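Local coordinates for protein (sliding clamp) (Enterobacteria phage RB69, PDB 1B77) that probably encircles DNA as a ring of three subunits and tethers the phage DNA polymerase to its template, as processivity factors do, at residues Ser16-Ile21 against Arg32-Thr37; Ile135-Ile140 against Asn150-Val155; Phe180-Ala185 against Tyr216-Glu221; Lys188-Asn193 against Ser212-Val217; Tyr194-Trp199 against Ala207-Ser212. One frame throughout, in Å; residues are numbered along the deposited sequence.

Contact 1: Ser16-Ile21 against Arg32-Thr37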
# COMPACT_ATOMS: atom_id res chain seq x y z
N SER A 16 16.97 -0.92 -11.15
CA SER A 16 15.79 -1.48 -11.78
C SER A 16 16.20 -2.07 -13.14
O SER A 16 15.46 -2.84 -13.75
CB SER A 16 14.72 -0.41 -11.97
OG SER A 16 15.09 0.49 -13.00
N ILE A 17 17.38 -1.69 -13.62
CA ILE A 17 17.87 -2.21 -14.89
C ILE A 17 18.67 -3.50 -14.65
O ILE A 17 18.57 -4.45 -15.42
CB ILE A 17 18.77 -1.20 -15.62
CG1 ILE A 17 17.96 0.04 -15.99
CG2 ILE A 17 19.38 -1.85 -16.88
CD1 ILE A 17 18.73 1.11 -16.71
N ASN A 18 19.45 -3.50 -13.58
CA ASN A 18 20.28 -4.64 -13.18
C ASN A 18 20.34 -4.53 -11.66
O ASN A 18 20.77 -3.50 -11.13
CB ASN A 18 21.70 -4.52 -13.78
CG ASN A 18 22.56 -5.77 -13.56
OD1 ASN A 18 22.44 -6.46 -12.55
ND2 ASN A 18 23.44 -6.06 -14.51
N SER A 19 19.91 -5.57 -10.95
CA SER A 19 19.91 -5.54 -9.49
C SER A 19 21.30 -5.39 -8.88
O SER A 19 21.43 -5.06 -7.69
CB SER A 19 19.23 -6.81 -8.95
OG SER A 19 19.86 -7.97 -9.47
N GLY A 20 22.33 -5.64 -9.68
CA GLY A 20 23.68 -5.51 -9.17
C GLY A 20 24.46 -4.49 -9.96
O GLY A 20 23.99 -4.01 -10.99
N ILE A 21 25.65 -4.13 -9.49
CA ILE A 21 26.45 -3.15 -10.23
C ILE A 21 27.92 -3.16 -9.84
O ILE A 21 28.30 -3.63 -8.76
CB ILE A 21 25.88 -1.73 -10.02
CG1 ILE A 21 26.52 -0.76 -11.02
CG2 ILE A 21 26.15 -1.27 -8.61
CD1 ILE A 21 25.84 0.59 -11.03
N ARG A 32 24.35 -2.30 -17.16
CA ARG A 32 23.74 -2.91 -18.33
C ARG A 32 22.94 -4.12 -17.86
O ARG A 32 23.38 -4.84 -16.97
CB ARG A 32 24.82 -3.32 -19.34
CG ARG A 32 24.27 -4.09 -20.53
CD ARG A 32 25.27 -4.15 -21.68
NE ARG A 32 24.76 -5.00 -22.75
CZ ARG A 32 25.32 -5.14 -23.95
NH1 ARG A 32 26.43 -4.48 -24.25
NH2 ARG A 32 24.77 -5.95 -24.85
N ALA A 33 21.77 -4.32 -18.46
CA ALA A 33 20.91 -5.43 -18.10
C ALA A 33 21.57 -6.79 -18.38
O ALA A 33 22.41 -6.92 -19.27
CB ALA A 33 19.59 -5.33 -18.85
N VAL A 34 21.17 -7.79 -17.60
CA VAL A 34 21.70 -9.13 -17.77
C VAL A 34 21.45 -9.60 -19.20
O VAL A 34 22.30 -10.25 -19.80
CB VAL A 34 21.03 -10.11 -16.78
CG1 VAL A 34 21.46 -11.55 -17.09
CG2 VAL A 34 21.43 -9.74 -15.35
N ASN A 35 20.28 -9.27 -19.75
CA ASN A 35 19.92 -9.69 -21.10
C ASN A 35 20.47 -8.74 -22.17
O ASN A 35 20.16 -8.89 -23.36
CB ASN A 35 18.40 -9.80 -21.25
CG ASN A 35 17.70 -8.46 -21.08
OD1 ASN A 35 18.31 -7.41 -21.25
ND2 ASN A 35 16.42 -8.51 -20.76
N GLY A 36 21.27 -7.77 -21.74
CA GLY A 36 21.88 -6.83 -22.67
C GLY A 36 21.01 -5.85 -23.44
O GLY A 36 21.53 -5.11 -24.28
N THR A 37 19.71 -5.82 -23.17
CA THR A 37 18.81 -4.93 -23.88
C THR A 37 18.89 -3.44 -23.49
O THR A 37 18.72 -2.56 -24.33
CB THR A 37 17.35 -5.36 -23.70
OG1 THR A 37 17.00 -5.25 -22.31
CG2 THR A 37 17.17 -6.79 -24.15
O HOH W 1 19.22 -7.13 -15.67
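An Asx turn at Asn18, in the loop that follows helix 5-15, meets Arg32 and Ala33, where strand 28-32 ends and a type I beta turn from Ala33 to Gly36 begins. The amide of Asn18 works on both of its sides. Its OD1 accepts the backbone N of Gly20 at 3.0 Å, with the donor tilted out of the carbonyl plane, and this closes the Asx turn. Its ND2 reaches across to the carbonyl O of Arg32 at 2.7 Å, and the N-H points almost straight at that oxygen (163°), which lies close to the plane of the amide. With CG anti to the backbone N, chi1 of -172° sets the amide between the two loops, OD1 on its own loop and ND2 at the other.

A second polar link runs through water 1, which donates to Ile17 O and accepts from Val34 N, each at 2.8 Å. Beside it lies an apolar touch: the CG2 branch of Ile17 stands 4.0 Å from Ala33 CB, and the isoleucine also packs on Lys188 and on Thr38 and Ala40 of strand 38-44. Inside the turn region, Gly36 N bonds to Ala33 O, and Asn35 OD1 accepts from Thr37 N in a second Asx turn.

Apart from the strand ends at Ile21 and Arg32, both segments are loop, and the polar links between them are one direct side-chain bond and one water bridge. Because OD1 and ND2 are both engaged, the amide of Asn18 is fixed in its rotation, and the carbonyl of Arg32 and the N-H of Val34 are each satisfied.

Contact 2: Ile135-Ile140 against Asn150-Val155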
# COMPACT_ATOMS: atom_id res chain seq x y z
N ILE A 135 0.22 -2.44 -23.30
CA ILE A 135 1.10 -2.13 -24.41
C ILE A 135 2.46 -2.69 -24.02
O ILE A 135 3.07 -2.22 -23.06
CB ILE A 135 1.21 -0.60 -24.65
CG1 ILE A 135 -0.17 -0.05 -25.05
CG2 ILE A 135 2.25 -0.31 -25.73
CD1 ILE A 135 -0.20 1.44 -25.31
N ASP A 136 2.93 -3.69 -24.75
CA ASP A 136 4.21 -4.31 -24.46
C ASP A 136 5.29 -3.93 -25.48
O ASP A 136 6.45 -4.31 -25.34
CB ASP A 136 4.05 -5.83 -24.42
CG ASP A 136 3.58 -6.41 -25.75
OD1 ASP A 136 3.17 -5.62 -26.63
OD2 ASP A 136 3.60 -7.65 -25.90
N THR A 137 4.90 -3.17 -26.50
CA THR A 137 5.84 -2.77 -27.52
C THR A 137 5.41 -1.47 -28.19
O THR A 137 4.23 -1.26 -28.44
CB THR A 137 5.96 -3.84 -28.62
OG1 THR A 137 4.74 -3.89 -29.36
CG2 THR A 137 6.22 -5.21 -28.02
N ILE A 138 6.38 -0.61 -28.47
CA ILE A 138 6.09 0.65 -29.14
C ILE A 138 6.91 0.71 -30.42
O ILE A 138 7.91 0.01 -30.56
CB ILE A 138 6.46 1.88 -28.28
CG1 ILE A 138 7.97 1.90 -28.02
CG2 ILE A 138 5.70 1.84 -26.97
CD1 ILE A 138 8.46 3.18 -27.38
N ALA A 139 6.47 1.54 -31.36
CA ALA A 139 7.17 1.72 -32.62
C ALA A 139 7.30 3.21 -32.91
O ALA A 139 6.31 3.94 -32.91
CB ALA A 139 6.41 1.03 -33.74
N ILE A 140 8.52 3.66 -33.15
CA ILE A 140 8.77 5.06 -33.47
C ILE A 140 8.90 5.13 -34.98
O ILE A 140 9.80 4.52 -35.57
CB ILE A 140 10.05 5.57 -32.77
CG1 ILE A 140 9.95 5.28 -31.27
CG2 ILE A 140 10.23 7.06 -32.99
CD1 ILE A 140 11.23 5.51 -30.49
N ASN A 150 3.83 4.73 -31.74
CA ASN A 150 2.60 3.94 -31.69
C ASN A 150 2.80 2.82 -30.68
O ASN A 150 3.87 2.20 -30.65
CB ASN A 150 2.27 3.35 -33.06
CG ASN A 150 1.87 4.39 -34.07
OD1 ASN A 150 0.96 5.19 -33.84
ND2 ASN A 150 2.56 4.40 -35.21
N GLY A 151 1.79 2.56 -29.86
CA GLY A 151 1.88 1.50 -28.87
C GLY A 151 1.01 0.33 -29.24
O GLY A 151 -0.15 0.51 -29.62
N TYR A 152 1.55 -0.88 -29.12
CA TYR A 152 0.80 -2.08 -29.47
C TYR A 152 0.86 -3.16 -28.40
O TYR A 152 1.63 -3.09 -27.44
CB TYR A 152 1.34 -2.71 -30.75
CG TYR A 152 1.52 -1.79 -31.93
CD1 TYR A 152 2.63 -0.94 -32.02
CD2 TYR A 152 0.61 -1.79 -32.98
CE1 TYR A 152 2.83 -0.13 -33.14
CE2 TYR A 152 0.79 -0.98 -34.09
CZ TYR A 152 1.90 -0.16 -34.17
OH TYR A 152 2.06 0.62 -35.29
N ASN A 153 0.02 -4.18 -28.58
CA ASN A 153 0.00 -5.33 -27.68
C ASN A 153 0.47 -6.48 -28.56
O ASN A 153 -0.35 -7.17 -29.18
CB ASN A 153 -1.40 -5.62 -27.16
CG ASN A 153 -1.41 -6.71 -26.11
OD1 ASN A 153 -0.76 -7.75 -26.27
ND2 ASN A 153 -2.14 -6.49 -25.02
N LYS A 154 1.78 -6.66 -28.64
CA LYS A 154 2.43 -7.69 -29.43
C LYS A 154 1.78 -9.08 -29.29
O LYS A 154 1.69 -9.84 -30.26
CB LYS A 154 3.90 -7.78 -29.04
CG LYS A 154 4.73 -8.78 -29.83
CD LYS A 154 4.98 -8.31 -31.24
CE LYS A 154 5.99 -9.21 -31.93
NZ LYS A 154 6.31 -8.72 -33.30
N VAL A 155 1.33 -9.40 -28.09
CA VAL A 155 0.71 -10.69 -27.82
C VAL A 155 -0.50 -10.98 -28.72
O VAL A 155 -0.55 -12.01 -29.40
CB VAL A 155 0.29 -10.80 -26.35
CG1 VAL A 155 -0.27 -12.20 -26.08
CG2 VAL A 155 1.48 -10.52 -25.44
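Asp136 reaches over to Lys154 at the open end of the hairpin formed by strands 137-143 and 146-152. From CB, the chain turns so that CG sits between the backbone N and the carbonyl carbon (chi1 61°), which swings the carboxylate across to the partner chain, where CG lies 3.6 Å from Lys154 CB. OD1 accepts the backbone N of Lys154 at 2.7 Å through its syn lone pair. OD2 lies against the methylene of Lys154, 3.2 Å from CB, and 3.6 Å from Val155 CG2. The two side chains cross at about a right angle, and NZ of Lys154 is hydrogen-bonded to Ser158 O.

Asp136 and Thr137 together face Tyr152, a classic beta bulge. Both of their N-H groups point at Tyr152 O, each in a weak bond, whereas Tyr152 N gives Thr137 O a straight bond of 2.8 Å. Beyond the bulge the pairing is regular: Ala139 and Asn150 exchange two backbone bonds. On the face shared by Thr137, Ala139 and Tyr152, the tyrosine turns an edge to its neighbours, with CE1 3.8 Å from Ala139 CB. Thr137 OG1 is buried there without a polar partner in the model.

The hairpin supplies the second and third strands of a five-stranded antiparallel sheet, counted from strand 165-171. Strand 178-183 flanks strand 137-143, with Ile182 packing on Ile138 and Ile140, and strand 165-171 flanks strand 146-152, where Ser166 bonds to Asn150.

Contact 3: Phe180-Ala185 against Tyr216-Glu221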
# COMPACT_ATOMS: atom_id res chain seq x y z
N PHE A 180 11.02 1.85 -36.09
CA PHE A 180 11.86 1.26 -35.05
C PHE A 180 11.00 0.71 -33.93
O PHE A 180 10.22 1.44 -33.32
CB PHE A 180 12.85 2.30 -34.50
CG PHE A 180 13.79 2.85 -35.53
CD1 PHE A 180 14.86 2.09 -36.00
CD2 PHE A 180 13.63 4.14 -36.02
CE1 PHE A 180 15.75 2.61 -36.96
CE2 PHE A 180 14.51 4.67 -36.97
CZ PHE A 180 15.57 3.90 -37.43
N VAL A 181 11.16 -0.58 -33.65
CA VAL A 181 10.38 -1.26 -32.62
C VAL A 181 11.14 -1.44 -31.31
O VAL A 181 12.27 -1.93 -31.29
CB VAL A 181 9.94 -2.65 -33.13
CG1 VAL A 181 9.07 -3.33 -32.08
CG2 VAL A 181 9.21 -2.50 -34.44
N ILE A 182 10.49 -1.07 -30.21
CA ILE A 182 11.10 -1.18 -28.89
C ILE A 182 10.24 -1.98 -27.91
O ILE A 182 9.03 -1.76 -27.80
CB ILE A 182 11.38 0.22 -28.28
CG1 ILE A 182 12.48 0.91 -29.07
CG2 ILE A 182 11.77 0.10 -26.81
CD1 ILE A 182 12.75 2.33 -28.64
N ASN A 183 10.86 -2.92 -27.20
CA ASN A 183 10.16 -3.72 -26.21
C ASN A 183 9.96 -2.80 -25.01
O ASN A 183 10.92 -2.38 -24.38
CB ASN A 183 11.00 -4.94 -25.83
CG ASN A 183 10.42 -5.72 -24.65
OD1 ASN A 183 9.20 -5.71 -24.41
ND2 ASN A 183 11.28 -6.42 -23.91
N MET A 184 8.71 -2.50 -24.70
CA MET A 184 8.41 -1.60 -23.61
C MET A 184 9.04 -1.99 -22.28
O MET A 184 9.24 -1.16 -21.41
CB MET A 184 6.90 -1.46 -23.42
CG MET A 184 6.53 -0.21 -22.66
SD MET A 184 6.36 1.28 -23.69
CE MET A 184 7.92 1.40 -24.46
N ALA A 185 9.37 -3.27 -22.13
CA ALA A 185 9.96 -3.74 -20.89
C ALA A 185 11.37 -3.20 -20.69
O ALA A 185 11.92 -3.30 -19.59
CB ALA A 185 9.99 -5.26 -20.87
N TYR A 216 20.51 6.71 -21.83
CA TYR A 216 20.17 5.29 -21.95
C TYR A 216 20.33 4.84 -23.39
O TYR A 216 20.07 5.60 -24.32
CB TYR A 216 18.72 5.01 -21.55
CG TYR A 216 18.29 5.43 -20.17
CD1 TYR A 216 17.83 6.72 -19.94
CD2 TYR A 216 18.29 4.53 -19.11
CE1 TYR A 216 17.36 7.10 -18.69
CE2 TYR A 216 17.82 4.90 -17.84
CZ TYR A 216 17.36 6.19 -17.65
OH TYR A 216 16.85 6.58 -16.43
N VAL A 217 20.77 3.60 -23.56
CA VAL A 217 20.90 3.00 -24.88
C VAL A 217 20.09 1.71 -24.84
O VAL A 217 20.35 0.81 -24.04
CB VAL A 217 22.36 2.66 -25.26
CG1 VAL A 217 22.38 1.84 -26.56
CG2 VAL A 217 23.17 3.95 -25.47
N ILE A 218 19.08 1.65 -25.70
CA ILE A 218 18.21 0.49 -25.74
C ILE A 218 18.24 -0.19 -27.10
O ILE A 218 18.07 0.46 -28.14
CB ILE A 218 16.76 0.89 -25.40
CG1 ILE A 218 16.72 1.53 -24.01
CG2 ILE A 218 15.86 -0.32 -25.46
CD1 ILE A 218 15.45 2.28 -23.71
N ALA A 219 18.45 -1.50 -27.08
CA ALA A 219 18.48 -2.28 -28.31
C ALA A 219 17.07 -2.35 -28.86
O ALA A 219 16.10 -2.38 -28.10
CB ALA A 219 18.99 -3.69 -28.01
N MET A 220 16.94 -2.35 -30.18
CA MET A 220 15.63 -2.41 -30.80
C MET A 220 15.35 -3.80 -31.36
O MET A 220 16.27 -4.60 -31.57
CB MET A 220 15.50 -1.34 -31.88
CG MET A 220 15.56 0.08 -31.32
SD MET A 220 15.41 1.35 -32.59
CE MET A 220 14.78 2.66 -31.65
N GLU A 221 14.08 -4.09 -31.61
CA GLU A 221 13.66 -5.40 -32.11
C GLU A 221 14.02 -5.74 -33.54
O GLU A 221 14.28 -4.87 -34.37
CB GLU A 221 12.15 -5.54 -31.92
CG GLU A 221 11.72 -5.32 -30.48
CD GLU A 221 12.53 -6.15 -29.52
OE1 GLU A 221 12.54 -7.39 -29.68
OE2 GLU A 221 13.17 -5.57 -28.61
O HOH W 2 13.66 -3.37 -27.34
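Met220 pushes its thioether between Phe180 and Ile182 to form the apolar centre of this contact. The chain is extended beyond CG, which carries SD to within 3.3 Å of Phe180 CB and the terminal CE to 3.6 Å from Ile182 CD1. The sulfur also forms a Met-aromatic contact with the Phe180 ring; it lies 4.5 Å from the centroid and approaches obliquely, 55° off the ring normal. Leu198 of strand 194-201 packs on both Phe180 and Met220. Farther along, the CG2 branches of Ile182 and Ile218 come together more loosely.

Outward from this core, the aliphatic part of Glu221 crosses Val181 at about a right angle, its CG 3.7 Å from Val181 CG1. Next to it Glu221 N donates to Val181 O at 2.8 Å in a nearly straight bond. The Glu221 chain then bends at its second torsion (chi2 -51°), and the carboxylate turns back along the strand toward Asn183. There water 2 is held by three bonds: it accepts from Asn183 N and donates to Ala219 O and to Glu221 OE2, the last at 2.6 Å.

The touching parts run about 101° apart, so they do not pair as sheet neighbours. One backbone bond and one water, bordering an apolar core built on Met220, Phe180 and Ile182, join residues 219-221 to strand 178-183. The water satisfies Asn183 N and Ala219 O, one backbone group from each segment, and its third bond ties the Glu221 carboxylate to them.

Contact 4: Lys188-Asn193 against Ser212-Val217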
# COMPACT_ATOMS: atom_id res chain seq x y z
N LYS A 188 13.19 1.51 -19.00
CA LYS A 188 13.39 1.82 -17.58
C LYS A 188 13.94 3.24 -17.45
O LYS A 188 14.88 3.49 -16.70
CB LYS A 188 14.39 0.84 -16.96
CG LYS A 188 14.13 -0.63 -17.26
CD LYS A 188 12.95 -1.18 -16.48
CE LYS A 188 12.66 -2.61 -16.88
NZ LYS A 188 13.82 -3.52 -16.69
N ILE A 189 13.35 4.17 -18.20
CA ILE A 189 13.77 5.56 -18.20
C ILE A 189 13.12 6.36 -17.08
O ILE A 189 11.90 6.42 -16.98
CB ILE A 189 13.39 6.23 -19.54
CG1 ILE A 189 14.22 5.64 -20.67
CG2 ILE A 189 13.59 7.72 -19.47
CD1 ILE A 189 13.85 4.24 -21.04
N GLN A 190 13.93 7.00 -16.23
CA GLN A 190 13.37 7.80 -15.14
C GLN A 190 12.70 9.06 -15.72
O GLN A 190 13.02 9.48 -16.82
CB GLN A 190 14.47 8.20 -14.15
CG GLN A 190 15.53 9.15 -14.70
CD GLN A 190 16.49 9.65 -13.62
OE1 GLN A 190 17.23 10.60 -13.83
NE2 GLN A 190 16.48 9.00 -12.47
N PRO A 191 11.74 9.66 -14.99
CA PRO A 191 11.07 10.86 -15.50
C PRO A 191 11.98 12.01 -15.92
O PRO A 191 12.99 12.29 -15.27
CB PRO A 191 10.12 11.23 -14.37
CG PRO A 191 10.77 10.65 -13.16
CD PRO A 191 11.22 9.31 -13.66
N GLY A 192 11.62 12.68 -17.01
CA GLY A 192 12.41 13.80 -17.51
C GLY A 192 12.23 14.05 -19.00
O GLY A 192 11.46 13.35 -19.67
N ASN A 193 12.94 15.06 -19.52
CA ASN A 193 12.89 15.43 -20.93
C ASN A 193 14.07 14.74 -21.62
O ASN A 193 15.20 14.78 -21.12
CB ASN A 193 13.03 16.94 -21.10
CG ASN A 193 11.90 17.71 -20.44
OD1 ASN A 193 10.74 17.59 -20.84
ND2 ASN A 193 12.24 18.50 -19.44
N SER A 212 19.67 15.66 -19.24
CA SER A 212 20.78 16.35 -18.62
C SER A 212 21.35 15.53 -17.48
O SER A 212 22.45 15.80 -16.99
CB SER A 212 20.32 17.71 -18.10
OG SER A 212 19.29 17.54 -17.14
N GLN A 213 20.60 14.51 -17.05
CA GLN A 213 21.03 13.66 -15.94
C GLN A 213 21.49 12.25 -16.30
O GLN A 213 22.43 11.74 -15.72
CB GLN A 213 19.90 13.54 -14.91
CG GLN A 213 19.95 14.55 -13.78
CD GLN A 213 18.87 14.30 -12.74
OE1 GLN A 213 18.68 13.16 -12.27
NE2 GLN A 213 18.16 15.36 -12.36
N VAL A 214 20.81 11.62 -17.25
CA VAL A 214 21.17 10.26 -17.61
C VAL A 214 21.03 9.97 -19.11
O VAL A 214 20.23 10.60 -19.80
CB VAL A 214 20.27 9.24 -16.84
CG1 VAL A 214 20.63 7.81 -17.22
CG2 VAL A 214 20.43 9.43 -15.35
N SER A 215 21.83 9.02 -19.60
CA SER A 215 21.77 8.60 -21.00
C SER A 215 21.49 7.12 -21.03
O SER A 215 22.14 6.35 -20.34
CB SER A 215 23.10 8.88 -21.71
OG SER A 215 23.19 10.23 -22.14
N TYR A 216 20.51 6.71 -21.83
CA TYR A 216 20.17 5.29 -21.95
C TYR A 216 20.33 4.84 -23.39
O TYR A 216 20.07 5.60 -24.32
CB TYR A 216 18.72 5.01 -21.55
CG TYR A 216 18.29 5.43 -20.17
CD1 TYR A 216 17.83 6.72 -19.94
CD2 TYR A 216 18.29 4.53 -19.11
CE1 TYR A 216 17.36 7.10 -18.69
CE2 TYR A 216 17.82 4.90 -17.84
CZ TYR A 216 17.36 6.19 -17.65
OH TYR A 216 16.85 6.58 -16.43
N VAL A 217 20.77 3.60 -23.56
CA VAL A 217 20.90 3.00 -24.88
C VAL A 217 20.09 1.71 -24.84
O VAL A 217 20.35 0.81 -24.04
CB VAL A 217 22.36 2.66 -25.26
CG1 VAL A 217 22.38 1.84 -26.56
CG2 VAL A 217 23.17 3.95 -25.47
O HOH W 3 16.90 16.77 -19.94
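The chi1 of Tyr216 (-57°) places CG anti to its carbonyl carbon and sends the ring from strand 215-219 of the six-stranded sheet toward the loop 188-193, where Ile189, with CG1 likewise anti to its carbonyl carbon, meets it. The result is a tyrosine with an aliphatic group on each face. Over one face Ile189 CG1 makes a CH-pi contact, 4.0 Å from the ring centroid and 18° off the normal, while Ile189 CA lies 3.7 Å from CZ on the same face. Over the opposite face stands Val214 CG1, from two residues earlier in the tyrosine's own segment and displaced toward the rim.

The phenol end is polar and well engaged. Gln190 N donates to Tyr216 OH at 3.0 Å, its N-H aimed almost straight at the oxygen (172°), and the same hydroxyl is hydrogen-bonded to Asn13 OD1 of helix 5-15. Asn13 also reaches Lys188 O through its ND2, so that helix is stitched to both segments. The methylene CG of Gln190 comes within 3.4 Å of the hydroxyl as its side chain passes at about a right angle to the tyrosine. Two bonds therefore fix the position of the OH in largely buried surroundings, and the side chains above and below leave the ring little freedom to swing.

On the helix side, Val214 packs against Ile10 and Phe14, continuing the apolar layer between sheet and helix. Toward the chain's surface, the two segments are bridged by water 3, which donates to Asn193 O at 2.9 Å and accepts from Ser212 N at 3.1 Å.

Contact 5: Tyr194-Trp199 against Ala207-Ser212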
# COMPACT_ATOMS: atom_id res chain seq x y z
N TYR A 194 13.82 14.11 -22.76
CA TYR A 194 14.89 13.41 -23.44
C TYR A 194 15.06 13.71 -24.92
O TYR A 194 14.09 13.91 -25.64
CB TYR A 194 14.71 11.90 -23.29
CG TYR A 194 14.80 11.40 -21.88
CD1 TYR A 194 13.73 11.54 -20.99
CD2 TYR A 194 15.98 10.82 -21.41
CE1 TYR A 194 13.83 11.11 -19.67
CE2 TYR A 194 16.09 10.39 -20.09
CZ TYR A 194 15.02 10.54 -19.23
OH TYR A 194 15.15 10.11 -17.93
N LYS A 195 16.31 13.74 -25.35
CA LYS A 195 16.65 13.90 -26.75
C LYS A 195 16.69 12.44 -27.20
O LYS A 195 17.38 11.63 -26.59
CB LYS A 195 18.04 14.54 -26.90
CG LYS A 195 18.54 14.55 -28.33
CD LYS A 195 19.70 15.54 -28.52
CE LYS A 195 20.91 15.17 -27.68
NZ LYS A 195 22.03 16.14 -27.88
N VAL A 196 15.95 12.10 -28.25
CA VAL A 196 15.90 10.73 -28.73
C VAL A 196 16.67 10.53 -30.02
O VAL A 196 16.30 11.07 -31.06
CB VAL A 196 14.45 10.28 -28.95
CG1 VAL A 196 14.41 8.82 -29.40
CG2 VAL A 196 13.65 10.50 -27.69
N MET A 197 17.73 9.74 -29.96
CA MET A 197 18.55 9.48 -31.14
C MET A 197 18.38 8.03 -31.61
O MET A 197 18.71 7.09 -30.89
CB MET A 197 20.00 9.78 -30.82
CG MET A 197 20.19 11.21 -30.35
SD MET A 197 21.82 11.50 -29.72
CE MET A 197 21.62 10.94 -28.01
N LEU A 198 17.87 7.88 -32.83
CA LEU A 198 17.62 6.57 -33.41
C LEU A 198 18.66 6.20 -34.46
O LEU A 198 19.04 7.02 -35.29
CB LEU A 198 16.22 6.56 -34.02
CG LEU A 198 15.14 7.03 -33.04
CD1 LEU A 198 13.85 7.30 -33.78
CD2 LEU A 198 14.94 5.99 -31.95
N TRP A 199 19.12 4.95 -34.41
CA TRP A 199 20.14 4.48 -35.34
C TRP A 199 19.87 3.13 -35.95
O TRP A 199 19.50 2.18 -35.26
CB TRP A 199 21.49 4.41 -34.63
CG TRP A 199 22.54 3.74 -35.45
CD1 TRP A 199 23.17 4.23 -36.55
CD2 TRP A 199 23.11 2.44 -35.21
NE1 TRP A 199 24.10 3.33 -37.01
CE2 TRP A 199 24.10 2.23 -36.20
CE3 TRP A 199 22.90 1.45 -34.24
CZ2 TRP A 199 24.86 1.06 -36.26
CZ3 TRP A 199 23.67 0.29 -34.30
CH2 TRP A 199 24.63 0.11 -35.30
N ALA A 207 18.60 2.66 -29.95
CA ALA A 207 18.08 3.98 -29.63
C ALA A 207 18.80 4.53 -28.41
O ALA A 207 19.23 3.78 -27.53
CB ALA A 207 16.59 3.89 -29.35
N LYS A 208 18.93 5.84 -28.36
CA LYS A 208 19.56 6.49 -27.24
C LYS A 208 18.66 7.60 -26.73
O LYS A 208 18.16 8.42 -27.50
CB LYS A 208 20.92 7.07 -27.64
CG LYS A 208 21.59 7.84 -26.51
CD LYS A 208 23.02 8.21 -26.84
CE LYS A 208 23.62 9.07 -25.74
NZ LYS A 208 25.03 9.45 -26.04
N PHE A 209 18.41 7.60 -25.42
CA PHE A 209 17.58 8.62 -24.80
C PHE A 209 18.50 9.40 -23.87
O PHE A 209 19.06 8.84 -22.92
CB PHE A 209 16.43 8.02 -23.99
CG PHE A 209 15.39 7.35 -24.84
CD1 PHE A 209 15.67 6.16 -25.50
CD2 PHE A 209 14.12 7.90 -24.96
CE1 PHE A 209 14.70 5.53 -26.28
CE2 PHE A 209 13.14 7.29 -25.74
CZ PHE A 209 13.44 6.10 -26.40
N GLU A 210 18.64 10.68 -24.15
CA GLU A 210 19.52 11.50 -23.35
C GLU A 210 18.88 12.70 -22.68
O GLU A 210 18.17 13.49 -23.32
CB GLU A 210 20.70 11.96 -24.20
CG GLU A 210 21.67 12.82 -23.45
CD GLU A 210 22.89 13.14 -24.27
OE1 GLU A 210 22.74 13.65 -25.40
OE2 GLU A 210 24.01 12.88 -23.77
N SER A 211 19.14 12.83 -21.39
CA SER A 211 18.64 13.94 -20.60
C SER A 211 19.87 14.60 -20.01
O SER A 211 21.00 14.16 -20.25
CB SER A 211 17.73 13.46 -19.47
OG SER A 211 18.46 12.70 -18.51
N SER A 212 19.67 15.66 -19.24
CA SER A 212 20.78 16.35 -18.62
C SER A 212 21.35 15.53 -17.48
O SER A 212 22.45 15.80 -16.99
CB SER A 212 20.32 17.71 -18.10
OG SER A 212 19.29 17.54 -17.14
O HOH W 4 16.84 12.13 -16.48
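Ser211 OG, beside the Tyr194 ring, is gripped by three groups: the backbone N atoms of Gln213 and Val214, and water 4 at 2.7 Å. The water in turn donates to Tyr194 OH at 3.0 Å, tying the serine to the tyrosine it lies against. Ser211 CB sits over one face of the Tyr194 ring, offset toward the rim, in a CH-pi contact 3.9 Å from the centroid. The phenol oxygen is held a second time by Gln190 O.

From there the strands pair antiparallel. Lys195 and Glu210 exchange two backbone bonds, and so do Met197 and Lys208. On the face that carries these four residues, Lys195 lies alongside Glu210, and a bend at its third torsion (chi3 62°) brings NZ to 3.6 Å from OE1 in a salt bridge. Met197 and Lys208 also run side by side. Met197 CE is pressed against the Lys208 methylenes, and its 3.3 Å from Lys208 CD is tighter than usual van der Waals contact.

The other face is apolar. Val196 CG1 lies over a face of the Phe209 ring and its CG2 approaches CD2 to 3.8 Å, while Leu198 CD2 touches Ala207 CB at 3.7 Å. Strands 114-118 and 215-219 flank the pair. With salt bridge and aliphatic chains on one side and a closely packed hydrocarbon layer on the other, strands 194-201 and 204-210 form an antiparallel beta hairpin within the six-stranded sheet.

How the contacts relate
Contacts 3, 4 and 5 are grouped around strand 215-219. Contacts 3 and 4 share Tyr216 and Val217, contacts 4 and 5 share Ser212, and the centres of contacts 4 and 5 are about 8 Å apart. Strand pairing joins them, with Tyr216 N 2.8 Å from Phe209 O. Contact 2 belongs to the second sheet, where Ile138 O lies 2.8 Å from Ile182 N of contact 3; it touches contact 5 through Ile140 CG2 and Leu198 CD1, 3.7 Å apart. Contact 1, in the N-terminal half of the chain, meets contact 3 where Thr37 O approaches Ala219 N at 3.0 Å, probably in a hydrogen bond. No other subunit touches any of these segments.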